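Long-range contacts in endo-1,4-b-d-mannanase (Trichoderma reesei, PDB 1QNR), which hydrolyses internal beta-1,4-mannosidic bonds in mannan-type polysaccharides, as an endo-acting glycoside hydrolase of family 5: residues W28-T33 / Q90-V95; D37-F42 / V96-Q101; S43-S48 / H102-I107. One frame throughout, in Å; residues are numbered along the deposited sequence.

Contact 1 of 3, residues W28-T33 / Q90-V95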
loop_
_atom_site.group_PDB
_atom_site.type_symbol
_atom_site.label_atom_id
_atom_site.label_comp_id
_atom_site.label_asym_id
_atom_site.label_seq_id
_atom_site.Cartn_x
_atom_site.Cartn_y
_atom_site.Cartn_z
ATOM N N TRP A 28 -2.905 3.731 9.799
ATOM C CA TRP A 28 -3.153 3.693 11.248
ATOM C C TRP A 28 -4.537 3.135 11.573
ATOM O O TRP A 28 -4.836 2.740 12.736
ATOM C CB TRP A 28 -2.983 5.143 11.794
ATOM C CG TRP A 28 -3.710 6.220 11.014
ATOM C CD1 TRP A 28 -3.147 7.046 10.072
ATOM C CD2 TRP A 28 -5.126 6.608 11.083
ATOM N NE1 TRP A 28 -4.145 7.893 9.525
ATOM C CE2 TRP A 28 -5.347 7.634 10.148
ATOM C CE3 TRP A 28 -6.243 6.160 11.859
ATOM C CZ2 TRP A 28 -6.574 8.308 9.956
ATOM C CZ3 TRP A 28 -7.489 6.794 11.623
ATOM C CH2 TRP A 28 -7.624 7.834 10.687
ATOM N N CYS A 29 -5.383 2.967 10.541
ATOM C CA CYS A 29 -6.708 2.392 10.774
ATOM C C CYS A 29 -6.628 0.980 11.372
ATOM O O CYS A 29 -7.404 0.521 12.239
ATOM C CB CYS A 29 -7.423 2.333 9.356
ATOM S SG CYS A 29 -8.262 3.925 8.804
ATOM N N SER A 30 -5.554 0.232 10.948
ATOM C CA SER A 30 -5.353 -1.154 11.444
ATOM C C SER A 30 -5.031 -1.284 12.921
ATOM O O SER A 30 -5.100 -2.423 13.424
ATOM C CB SER A 30 -4.061 -1.767 10.729
ATOM O OG SER A 30 -4.358 -1.708 9.321
ATOM N N PHE A 31 -4.655 -0.182 13.593
ATOM C CA PHE A 31 -4.213 -0.285 14.996
ATOM C C PHE A 31 -5.218 0.402 15.935
ATOM O O PHE A 31 -4.942 0.550 17.137
ATOM C CB PHE A 31 -2.802 0.382 15.115
ATOM C CG PHE A 31 -1.788 -0.106 14.086
ATOM C CD1 PHE A 31 -1.737 -1.478 13.754
ATOM C CD2 PHE A 31 -0.837 0.777 13.575
ATOM C CE1 PHE A 31 -0.766 -1.899 12.790
ATOM C CE2 PHE A 31 0.141 0.330 12.700
ATOM C CZ PHE A 31 0.150 -0.994 12.255
ATOM N N LEU A 32 -6.345 0.833 15.420
ATOM C CA LEU A 32 -7.411 1.415 16.286
ATOM C C LEU A 32 -8.005 0.306 17.166
ATOM O O LEU A 32 -8.454 -0.732 16.649
ATOM C CB LEU A 32 -8.489 2.044 15.387
ATOM C CG LEU A 32 -8.036 3.260 14.594
ATOM C CD1 LEU A 32 -9.127 3.673 13.579
ATOM C CD2 LEU A 32 -7.668 4.487 15.449
ATOM N N THR A 33 -8.191 0.570 18.465
ATOM C CA THR A 33 -8.747 -0.474 19.342
ATOM C C THR A 33 -10.220 -0.238 19.662
ATOM O O THR A 33 -10.914 -1.179 20.112
ATOM C CB THR A 33 -8.033 -0.575 20.697
ATOM O OG1 THR A 33 -8.064 0.669 21.401
ATOM C CG2 THR A 33 -6.618 -1.119 20.488
ATOM N N GLN A 90 -7.040 -9.570 15.771
ATOM C CA GLN A 90 -8.468 -9.191 15.869
ATOM C C GLN A 90 -8.671 -7.730 15.631
ATOM O O GLN A 90 -9.839 -7.383 15.198
ATOM C CB GLN A 90 -8.978 -9.608 17.288
ATOM C CG GLN A 90 -8.995 -11.104 17.516
ATOM C CD GLN A 90 -9.568 -11.524 18.877
ATOM O OE1 GLN A 90 -10.449 -10.816 19.367
ATOM N NE2 GLN A 90 -9.121 -12.650 19.384
ATOM N N THR A 91 -7.780 -6.758 15.775
ATOM C CA THR A 91 -7.972 -5.359 15.405
ATOM C C THR A 91 -8.097 -5.289 13.871
ATOM O O THR A 91 -8.985 -4.581 13.362
ATOM C CB THR A 91 -6.952 -4.256 15.879
ATOM O OG1 THR A 91 -5.649 -4.575 15.295
ATOM C CG2 THR A 91 -6.773 -4.465 17.394
ATOM N N LEU A 92 -7.217 -6.020 13.128
ATOM C CA LEU A 92 -7.390 -6.045 11.639
ATOM C C LEU A 92 -8.670 -6.789 11.214
ATOM O O LEU A 92 -9.307 -6.313 10.218
ATOM C CB LEU A 92 -6.150 -6.730 11.031
ATOM C CG LEU A 92 -6.035 -6.684 9.490
ATOM C CD1 LEU A 92 -5.989 -5.257 8.938
ATOM C CD2 LEU A 92 -4.757 -7.445 9.058
ATOM N N ASP A 93 -9.131 -7.763 12.012
ATOM C CA ASP A 93 -10.400 -8.416 11.601
ATOM C C ASP A 93 -11.540 -7.384 11.584
ATOM O O ASP A 93 -12.445 -7.417 10.727
ATOM C CB ASP A 93 -10.808 -9.517 12.600
ATOM C CG ASP A 93 -9.928 -10.736 12.632
ATOM O OD1 ASP A 93 -9.129 -10.964 11.699
ATOM O OD2 ASP A 93 -10.104 -11.541 13.601
ATOM N N TYR A 94 -11.577 -6.453 12.560
ATOM C CA TYR A 94 -12.646 -5.449 12.599
ATOM C C TYR A 94 -12.592 -4.493 11.414
ATOM O O TYR A 94 -13.583 -4.003 10.888
ATOM C CB TYR A 94 -12.741 -4.732 13.983
ATOM C CG TYR A 94 -14.080 -3.961 14.029
ATOM C CD1 TYR A 94 -15.282 -4.653 14.265
ATOM C CD2 TYR A 94 -14.170 -2.611 13.724
ATOM C CE1 TYR A 94 -16.508 -3.996 14.244
ATOM C CE2 TYR A 94 -15.393 -1.959 13.695
ATOM C CZ TYR A 94 -16.552 -2.650 13.955
ATOM O OH TYR A 94 -17.796 -2.003 13.979
ATOM N N VAL A 95 -11.323 -4.112 11.013
ATOM C CA VAL A 95 -11.158 -3.281 9.818
ATOM C C VAL A 95 -11.742 -3.951 8.595
ATOM O O VAL A 95 -12.435 -3.291 7.802
ATOM C CB VAL A 95 -9.633 -2.942 9.643
ATOM C CG1 VAL A 95 -9.402 -2.190 8.322
ATOM C CG2 VAL A 95 -9.160 -2.086 10.795
HETATM O O HOH W 1 -10.224 -2.684 15.259
#

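Contact 2 of 3, residues D37-F42 / V96-Q101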
loop_
_atom_site.group_PDB
_atom_site.type_symbol
_atom_site.label_atom_id
_atom_site.label_comp_id
_atom_site.label_asym_id
_atom_site.label_seq_id
_atom_site.Cartn_x
_atom_site.Cartn_y
_atom_site.Cartn_z
ATOM N N ASP A 37 -14.255 4.038 16.398
ATOM C CA ASP A 37 -13.329 4.893 15.662
ATOM C C ASP A 37 -13.021 4.355 14.264
ATOM O O ASP A 37 -12.881 5.132 13.305
ATOM C CB ASP A 37 -12.042 5.068 16.476
ATOM C CG ASP A 37 -12.249 5.764 17.829
ATOM O OD1 ASP A 37 -13.305 6.383 18.046
ATOM O OD2 ASP A 37 -11.291 5.620 18.650
ATOM N N VAL A 38 -13.014 3.035 14.069
ATOM C CA VAL A 38 -12.931 2.486 12.699
ATOM C C VAL A 38 -14.230 2.818 11.963
ATOM O O VAL A 38 -14.187 3.312 10.783
ATOM C CB VAL A 38 -12.769 0.938 12.744
ATOM C CG1 VAL A 38 -12.839 0.337 11.332
ATOM C CG2 VAL A 38 -11.468 0.550 13.449
ATOM N N ASP A 39 -15.409 2.704 12.605
ATOM C CA ASP A 39 -16.675 2.924 11.880
ATOM C C ASP A 39 -16.842 4.393 11.506
ATOM O O ASP A 39 -17.244 4.700 10.368
ATOM C CB ASP A 39 -17.853 2.444 12.748
ATOM C CG ASP A 39 -17.837 0.874 12.769
ATOM O OD1 ASP A 39 -17.473 0.130 11.844
ATOM O OD2 ASP A 39 -18.239 0.376 13.757
ATOM N N SER A 40 -16.444 5.361 12.395
ATOM C CA SER A 40 -16.633 6.753 11.964
ATOM C C SER A 40 -15.679 7.118 10.833
ATOM O O SER A 40 -16.060 7.821 9.888
ATOM C CB SER A 40 -16.531 7.740 13.150
ATOM O OG SER A 40 -15.293 7.645 13.837
ATOM N N THR A 41 -14.444 6.638 10.879
ATOM C CA THR A 41 -13.463 6.955 9.833
ATOM C C THR A 41 -13.906 6.355 8.483
ATOM O O THR A 41 -13.896 7.038 7.434
ATOM C CB THR A 41 -12.091 6.385 10.250
ATOM O OG1 THR A 41 -11.702 6.984 11.528
ATOM C CG2 THR A 41 -11.000 6.723 9.206
ATOM N N PHE A 42 -14.320 5.063 8.486
ATOM C CA PHE A 42 -14.778 4.453 7.219
ATOM C C PHE A 42 -16.092 5.051 6.754
ATOM O O PHE A 42 -16.310 5.147 5.500
ATOM C CB PHE A 42 -14.826 2.916 7.366
ATOM C CG PHE A 42 -13.495 2.237 7.210
ATOM C CD1 PHE A 42 -12.265 2.898 7.143
ATOM C CD2 PHE A 42 -13.491 0.844 7.062
ATOM C CE1 PHE A 42 -11.045 2.203 6.920
ATOM C CE2 PHE A 42 -12.309 0.164 6.865
ATOM C CZ PHE A 42 -11.077 0.835 6.794
ATOM N N VAL A 96 -11.464 -5.250 8.422
ATOM C CA VAL A 96 -12.088 -5.947 7.265
ATOM C C VAL A 96 -13.623 -6.052 7.425
ATOM O O VAL A 96 -14.322 -5.800 6.425
ATOM C CB VAL A 96 -11.486 -7.356 7.139
ATOM C CG1 VAL A 96 -12.162 -8.170 6.034
ATOM C CG2 VAL A 96 -9.971 -7.262 6.896
ATOM N N GLN A 97 -14.139 -6.269 8.636
ATOM C CA GLN A 97 -15.590 -6.292 8.899
ATOM C C GLN A 97 -16.217 -4.957 8.511
ATOM O O GLN A 97 -17.267 -4.903 7.843
ATOM C CB GLN A 97 -15.850 -6.657 10.398
ATOM C CG GLN A 97 -17.359 -6.616 10.708
ATOM C CD GLN A 97 -17.783 -6.741 12.136
ATOM O OE1 GLN A 97 -18.958 -6.332 12.525
ATOM N NE2 GLN A 97 -17.014 -7.300 13.018
ATOM N N SER A 98 -15.587 -3.831 8.914
ATOM C CA SER A 98 -16.113 -2.469 8.617
ATOM C C SER A 98 -16.034 -2.164 7.142
ATOM O O SER A 98 -16.911 -1.494 6.529
ATOM C CB SER A 98 -15.313 -1.456 9.497
ATOM O OG SER A 98 -15.893 -0.153 9.300
ATOM N N ALA A 99 -14.945 -2.614 6.448
ATOM C CA ALA A 99 -14.867 -2.403 4.971
ATOM C C ALA A 99 -16.017 -3.153 4.294
ATOM O O ALA A 99 -16.669 -2.615 3.363
ATOM C CB ALA A 99 -13.501 -2.913 4.455
ATOM N N GLU A 100 -16.307 -4.403 4.721
ATOM C CA GLU A 100 -17.456 -5.118 4.131
ATOM C C GLU A 100 -18.765 -4.332 4.356
ATOM O O GLU A 100 -19.586 -4.223 3.399
ATOM C CB GLU A 100 -17.578 -6.501 4.799
ATOM C CG GLU A 100 -16.424 -7.473 4.465
ATOM C CD GLU A 100 -16.521 -8.794 5.191
ATOM O OE1 GLU A 100 -17.235 -8.943 6.196
ATOM O OE2 GLU A 100 -15.788 -9.714 4.753
ATOM N N GLN A 101 -18.974 -3.765 5.529
ATOM C CA GLN A 101 -20.226 -3.049 5.815
ATOM C C GLN A 101 -20.344 -1.753 5.049
ATOM O O GLN A 101 -21.473 -1.338 4.683
ATOM C CB GLN A 101 -20.269 -2.752 7.332
ATOM C CG GLN A 101 -21.400 -1.860 7.859
ATOM C CD GLN A 101 -21.169 -1.542 9.356
ATOM O OE1 GLN A 101 -20.801 -2.492 10.111
ATOM N NE2 GLN A 101 -21.346 -0.263 9.563
#

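Contact 3 of 3, residues S43-S48 / H102-I107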
loop_
_atom_site.group_PDB
_atom_site.type_symbol
_atom_site.label_atom_id
_atom_site.label_comp_id
_atom_site.label_asym_id
_atom_site.label_seq_id
_atom_site.Cartn_x
_atom_site.Cartn_y
_atom_site.Cartn_z
ATOM N N SER A 43 -16.969 5.504 7.655
ATOM C CA SER A 43 -18.179 6.222 7.191
ATOM C C SER A 43 -17.791 7.457 6.405
ATOM O O SER A 43 -18.291 7.782 5.312
ATOM C CB SER A 43 -19.103 6.556 8.414
ATOM O OG SER A 43 -20.283 7.278 7.937
ATOM N N HIS A 44 -16.804 8.249 6.868
ATOM C CA HIS A 44 -16.363 9.493 6.204
ATOM C C HIS A 44 -15.672 9.238 4.865
ATOM O O HIS A 44 -15.889 9.956 3.874
ATOM C CB HIS A 44 -15.384 10.225 7.151
ATOM C CG HIS A 44 -15.990 10.607 8.458
ATOM N ND1 HIS A 44 -15.173 10.915 9.526
ATOM C CD2 HIS A 44 -17.273 10.763 8.925
ATOM C CE1 HIS A 44 -15.895 11.200 10.611
ATOM N NE2 HIS A 44 -17.186 11.119 10.276
ATOM N N ILE A 45 -14.808 8.182 4.831
ATOM C CA ILE A 45 -14.158 7.843 3.529
ATOM C C ILE A 45 -15.214 7.392 2.507
ATOM O O ILE A 45 -15.186 7.864 1.354
ATOM C CB ILE A 45 -13.119 6.707 3.793
ATOM C CG1 ILE A 45 -11.957 7.267 4.594
ATOM C CG2 ILE A 45 -12.619 6.060 2.490
ATOM C CD1 ILE A 45 -10.938 6.189 5.055
ATOM N N SER A 46 -16.180 6.552 2.899
ATOM C CA SER A 46 -17.210 6.097 1.965
ATOM C C SER A 46 -18.132 7.240 1.526
ATOM O O SER A 46 -18.417 7.374 0.316
ATOM C CB SER A 46 -17.940 4.930 2.572
ATOM O OG SER A 46 -19.107 4.585 1.786
ATOM N N SER A 47 -18.587 8.087 2.473
ATOM C CA SER A 47 -19.478 9.202 2.029
ATOM C C SER A 47 -18.773 10.245 1.183
ATOM O O SER A 47 -19.363 11.001 0.366
ATOM C CB SER A 47 -20.178 9.814 3.253
ATOM O OG SER A 47 -19.271 10.496 4.046
ATOM N N SER A 48 -17.412 10.346 1.242
ATOM C CA SER A 48 -16.645 11.220 0.351
ATOM C C SER A 48 -16.551 10.656 -1.070
ATOM O O SER A 48 -16.118 11.390 -1.976
ATOM C CB SER A 48 -15.197 11.323 0.939
ATOM O OG SER A 48 -15.155 12.024 2.168
ATOM N N HIS A 102 -19.230 -1.033 4.830
ATOM C CA HIS A 102 -19.206 0.275 4.183
ATOM C C HIS A 102 -18.944 0.168 2.685
ATOM O O HIS A 102 -18.773 1.213 2.024
ATOM C CB HIS A 102 -18.222 1.256 4.875
ATOM C CG HIS A 102 -18.611 1.707 6.262
ATOM N ND1 HIS A 102 -18.163 1.086 7.394
ATOM C CD2 HIS A 102 -19.458 2.740 6.687
ATOM C CE1 HIS A 102 -18.692 1.691 8.488
ATOM N NE2 HIS A 102 -19.435 2.637 8.040
ATOM N N ASN A 103 -18.835 -1.018 2.127
ATOM C CA ASN A 103 -18.601 -1.238 0.706
ATOM C C ASN A 103 -17.264 -0.626 0.254
ATOM O O ASN A 103 -17.209 0.021 -0.819
ATOM C CB ASN A 103 -19.827 -0.704 -0.115
ATOM C CG ASN A 103 -21.162 -1.339 0.322
ATOM O OD1 ASN A 103 -21.245 -2.566 0.265
ATOM N ND2 ASN A 103 -22.096 -0.510 0.779
ATOM N N LEU A 104 -16.276 -0.819 1.089
ATOM C CA LEU A 104 -14.907 -0.352 0.721
ATOM C C LEU A 104 -13.991 -1.566 0.442
ATOM O O LEU A 104 -14.280 -2.655 0.961
ATOM C CB LEU A 104 -14.282 0.431 1.927
ATOM C CG LEU A 104 -14.928 1.808 2.192
ATOM C CD1 LEU A 104 -14.426 2.385 3.530
ATOM C CD2 LEU A 104 -14.723 2.808 1.043
ATOM N N LYS A 105 -12.941 -1.350 -0.350
ATOM C CA LYS A 105 -11.979 -2.442 -0.623
ATOM C C LYS A 105 -10.610 -2.062 0.007
ATOM O O LYS A 105 -10.324 -0.850 0.091
ATOM C CB LYS A 105 -11.748 -2.606 -2.148
ATOM C CG LYS A 105 -13.115 -2.806 -2.909
ATOM C CD LYS A 105 -13.878 -4.040 -2.454
ATOM C CE LYS A 105 -15.112 -4.221 -3.367
ATOM N NZ LYS A 105 -16.018 -5.289 -2.770
ATOM N N LEU A 106 -9.821 -3.051 0.395
ATOM C CA LEU A 106 -8.552 -2.764 1.080
ATOM C C LEU A 106 -7.280 -3.301 0.377
ATOM O O LEU A 106 -7.260 -4.439 -0.133
ATOM C CB LEU A 106 -8.585 -3.492 2.443
ATOM C CG LEU A 106 -9.773 -3.118 3.385
ATOM C CD1 LEU A 106 -9.772 -4.050 4.596
ATOM C CD2 LEU A 106 -9.605 -1.632 3.777
ATOM N N ILE A 107 -6.226 -2.448 0.341
ATOM C CA ILE A 107 -4.890 -2.935 -0.107
ATOM C C ILE A 107 -4.112 -3.209 1.181
ATOM O O ILE A 107 -4.013 -2.294 2.028
ATOM C CB ILE A 107 -4.193 -1.938 -1.031
ATOM C CG1 ILE A 107 -4.994 -1.826 -2.340
ATOM C CG2 ILE A 107 -2.710 -2.387 -1.295
ATOM C CD1 ILE A 107 -4.461 -0.779 -3.363
HETATM O O HOH W 2 -18.428 2.840 -0.536
#

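Contact 1 of 3, residues W28-T33 / Q90-V95
T91 meets S30 at the one direct polar contact between the loop 28-33 and the helix segment 90-95. T91 OG1 lies 2.9 Å from S30 O. The hydroxyl sits between the backbone N and the carbonyl carbon of its own residue (chi1 62°), and this turns it to the loop. G88 O is also within its reach, so the single proton may go to S30 O or to G88 O.

Water adds a second polar link. Water 1 is 3.0 Å from L32 O and 3.0 Å from T91 O, so it joins two backbone carbonyls. It has other acceptors nearby, and its protons may be shared among them.

The remaining contacts are van der Waals. V95 CG2 comes within 3.5 Å of C29 O and lies 4.0 Å from S30 CA. L92 reaches the loop with one branch, CD1, which is 3.9 Å from S30 OG. The hydroxyl of S30 is hydrogen-bonded to W56 O, so its contact with L92 CD1 is packing only. The disulfide between C29 and C26 ties this short 3-10 turn to the preceding chain.

The loop follows strand 21-25, and the helix 90-102 starts beside it. Such loops after the C-terminal ends of the strands belong to the face of a TIM barrel that carries the active site in this family.

Contact 2 of 3, residues D37-F42 / V96-Q101
S98 and D39 form the one hydrogen bond between the helix segments 37-42 and 96-101. S98 OG donates to D39 OD1 over 3.0 Å. The carboxylate oxygen receives it on its anti lone pair, away from OD2. With chi1 near -175° the S98 hydroxyl swings away from its own backbone N and out toward D39.

V38 and F42 pack around S98 from helix 35-47. V38 brings up one methyl, CG1, which lies 3.6 Å from S98 CB. F42 CD2 is 3.4 Å from S98 OG, an oblique approach. The same ring turns an edge to the next residue, with A99 N close to the ring plane and 3.8 Å from F42 CD2. F42 CE2 also packs on the methyl of A99, 4.1 Å from its CB.

The two segments are neighbouring outer helices of the beta/alpha barrel. Their directions differ by 36°, and their axes approach to 9.9 Å. The small residues S98 and A99 lie where F42 and V38 meet the second helix.

Further out, D39 OD2 has a partner of its own, Y94 OH, one turn before S98 on the same helix. With both oxygens near partners on helix 90-102, the carboxylate is probably restrained. F42 is also packed against V95, H102 and L104. Behind A99, the methyl touches L106 of strand 105-109, so the helix is seated on the barrel wall. Within helix 35-47, D37 O accepts from both T41 N and T41 OG1, the hydroxyl bond being 2.8 Å long.

Contact 3 of 3, residues S43-S48 / H102-I107
The H102 imidazole lies against the backbone of S43, and this is one of the two close parts of the contact. S43 N stands over one face of the ring, offset toward the rim. H102 CD2 is 3.7 Å from S43 CA, and H102 NE2 is 4.0 Å from S43 CB. H102 CG stands opposite its own carbonyl carbon (chi1 -68°), which lays the ring along S43. H102 ND1 is hydrogen-bonded to S98 O, one turn back in helix 90-102. That bond should restrain the tilt of the ring.

The second close part is apolar. L104 places one methyl, CD2, between two residues of the helix: it is 4.1 Å from I45 CG2 and 4.1 Å from S46 CB. The side chains of I45 and L104 cross at about a right angle. Both residues are buried.

The S46 side is looser. There, water 2 is 3.0 Å from S46 OG and 3.1 Å from H102 O, and so spans the two segments. S46 has two deposited conformers, so this bridge is doubtful as a permanent link. H102 and S46 are both partly exposed, and N103 is exposed at the turn. N103 has positive phi (61°) and marks a Schellman motif, which ends helix 90-102 and sends the chain into strand 105-109.

The end of helix 35-47 rests on the barrel through I45, which touches V53 and W308, while S48 OG is hydrogen-bonded to H44 O and to W332 NE1. Strand 105-109 pairs in parallel with 52-54 on one side and with 161-165 on the other. The contact thus joins the C-terminal part of helix 35-47 to the turn between helix 90-102 and the barrel wall.

All three contacts join the chain around helix 35-47 to helix 90-102 and the strand after it. Contacts 2 and 3 share helix 35-47, and contacts 1 and 2 share helix 90-102. Contacts 1 and 2 are buried; contact 3 is partly buried, its S46 side the more exposed. Their chemistry differs with position. Contact 1 relies on loop carbonyls, a threonine hydroxyl and a water. Contact 2 is helix against helix, with a serine-carboxylate bond amid apolar packing. Contact 3 sets an imidazole over the S43 backbone and a leucine against I45 and S46. F42 connects all three contacts.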